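PDB 5ICQ: methylocystis parvus OBBP MbnE from Methylocystis parvus OBBP, which probably binds the copper-chelating peptide methanobactin in the periplasm, as a solute-binding protein of family 5 serving methanobactin transport. Local coordinates for residues A[354-357]-A[358-362]. Residues are numbered along the deposited sequence; the frame is centred on the assembly and turned at random.
Sequences NYYA and GLYTR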
loop_
_atom_site.group_PDB
_atom_site.type_symbol
_atom_site.label_atom_id
_atom_site.label_comp_id
_atom_site.label_asym_id
_atom_site.label_seq_id
_atom_site.Cartn_x
_atom_site.Cartn_y
_atom_site.Cartn_z
ATOM N N ASN A 354 21.423 -2.110 -17.004
ATOM C CA ASN A 354 22.312 -0.953 -16.997
ATOM C C ASN A 354 22.184 -0.089 -15.753
ATOM O O ASN A 354 23.144 0.605 -15.398
ATOM C CB ASN A 354 22.069 -0.095 -18.244
ATOM C CG ASN A 354 22.801 -0.630 -19.460
ATOM O OD1 ASN A 354 23.984 -0.354 -19.654
ATOM N ND2 ASN A 354 22.110 -1.423 -20.270
ATOM N N TYR A 355 21.033 -0.084 -15.083
ATOM C CA TYR A 355 20.891 0.748 -13.894
ATOM C C TYR A 355 20.672 -0.028 -12.609
ATOM O O TYR A 355 20.994 0.490 -11.534
ATOM C CB TYR A 355 19.725 1.739 -14.052
ATOM C CG TYR A 355 19.978 2.806 -15.085
ATOM C CD1 TYR A 355 20.996 3.728 -14.901
ATOM C CD2 TYR A 355 19.200 2.900 -16.233
ATOM C CE1 TYR A 355 21.247 4.709 -15.830
ATOM C CE2 TYR A 355 19.441 3.895 -17.179
ATOM C CZ TYR A 355 20.471 4.795 -16.963
ATOM O OH TYR A 355 20.754 5.794 -17.870
ATOM N N TYR A 356 20.126 -1.239 -12.669
ATOM C CA TYR A 356 19.620 -1.863 -11.450
ATOM C C TYR A 356 20.281 -3.199 -11.147
ATOM O O TYR A 356 19.744 -3.975 -10.347
ATOM C CB TYR A 356 18.101 -2.019 -11.531
ATOM C CG TYR A 356 17.418 -0.691 -11.799
ATOM C CD1 TYR A 356 17.546 0.373 -10.907
ATOM C CD2 TYR A 356 16.655 -0.502 -12.942
ATOM C CE1 TYR A 356 16.923 1.597 -11.152
ATOM C CE2 TYR A 356 16.030 0.716 -13.197
ATOM C CZ TYR A 356 16.168 1.756 -12.302
ATOM O OH TYR A 356 15.538 2.954 -12.565
ATOM N N ALA A 357 21.437 -3.466 -11.757
ATOM C CA ALA A 357 22.221 -4.676 -11.502
ATOM C C ALA A 357 21.405 -5.938 -11.755
ATOM O O ALA A 357 21.661 -6.987 -11.155
ATOM C CB ALA A 357 22.801 -4.679 -10.081
ATOM N N GLY A 358 20.419 -5.842 -12.647
ATOM C CA GLY A 358 19.570 -6.974 -12.977
ATOM C C GLY A 358 18.659 -7.443 -11.865
ATOM O O GLY A 358 18.109 -8.544 -11.950
ATOM N N LEU A 359 18.445 -6.623 -10.840
ATOM C CA LEU A 359 17.762 -7.087 -9.637
ATOM C C LEU A 359 16.243 -6.991 -9.704
ATOM O O LEU A 359 15.563 -7.583 -8.857
ATOM C CB LEU A 359 18.249 -6.289 -8.423
ATOM C CG LEU A 359 19.703 -6.602 -8.043
ATOM C CD1 LEU A 359 20.200 -5.612 -7.003
ATOM C CD2 LEU A 359 19.835 -8.039 -7.524
ATOM N N TYR A 360 15.689 -6.253 -10.654
ATOM C CA TYR A 360 14.249 -6.064 -10.693
ATOM C C TYR A 360 13.583 -7.052 -11.642
ATOM O O TYR A 360 14.233 -7.745 -12.426
ATOM C CB TYR A 360 13.916 -4.637 -11.104
ATOM C CG TYR A 360 14.162 -3.609 -10.028
ATOM C CD1 TYR A 360 13.760 -3.823 -8.721
ATOM C CD2 TYR A 360 14.778 -2.403 -10.335
ATOM C CE1 TYR A 360 13.956 -2.855 -7.743
ATOM C CE2 TYR A 360 14.976 -1.437 -9.371
ATOM C CZ TYR A 360 14.573 -1.662 -8.086
ATOM O OH TYR A 360 14.781 -0.675 -7.147
ATOM N N THR A 361 12.252 -7.104 -11.561
ATOM C CA THR A 361 11.458 -7.925 -12.460
ATOM C C THR A 361 10.336 -7.072 -13.045
ATOM O O THR A 361 9.817 -6.172 -12.378
ATOM C CB THR A 361 10.899 -9.175 -11.725
ATOM O OG1 THR A 361 10.188 -10.006 -12.653
ATOM C CG2 THR A 361 9.964 -8.772 -10.637
ATOM N N ARG A 362 9.981 -7.334 -14.302
ATOM C CA ARG A 362 8.946 -6.529 -14.950
ATOM C C ARG A 362 7.617 -6.688 -14.221
ATOM O O ARG A 362 7.239 -7.795 -13.832
ATOM C CB ARG A 362 8.779 -6.943 -16.414
ATOM C CG ARG A 362 7.940 -5.947 -17.250
ATOM C CD ARG A 362 8.774 -4.681 -17.599
ATOM N NE ARG A 362 7.947 -3.602 -18.152
ATOM C CZ ARG A 362 7.678 -3.445 -19.451
ATOM N NH1 ARG A 362 8.180 -4.284 -20.350
ATOM N NH2 ARG A 362 6.901 -2.444 -19.848
#
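Tyr356 and Leu359 are the first and last residues of a type I' beta turn, closed by a hydrogen bond of 3.0 Å from Leu359 N to Tyr356 O. Ala357 and Gly358 fill its two middle positions with positive phi, as this turn type requires, an uncommon value for the alanine (57°). The turn brings Tyr360 back beside Tyr356, and the two rings form an edge-to-face pair. Their centroids are 5.0 Å apart and their planes meet at 60°, so the stack is tilted rather than square. Tyr360 supplies the edge. Its CD2 sits 3.5 Å from Tyr356 CG, and its CE2 stands over the Tyr356 face, displaced toward the rim. Tyr360 CG is anti to its own carbonyl carbon (chi1 -74°), which swings this ring edge back over Tyr356. The opposite face of the Tyr356 ring is covered by Tyr355 CB, over the ring centre. On the turn itself, Leu359 CB packs 3.4 Å from Tyr356 O. The CD1 of Leu359 makes a looser apolar contact, 4.1 Å from Ala357 CB. The hydroxyl of Tyr356 is hydrogen-bonded to Asp454 OD1, at the start of helix 453-467, while Asn352 OD1 accepts a bond from Tyr360 N, tying the turn back to helix 348-355. Phe571 of strand 567-572 meets both tyrosine rings, and Thr291 of helix 291-296 touches both side chains. The turn thus links helix 348-355 to the short strand 361-362, which pairs antiparallel with strand 567-572 in the mixed sheet.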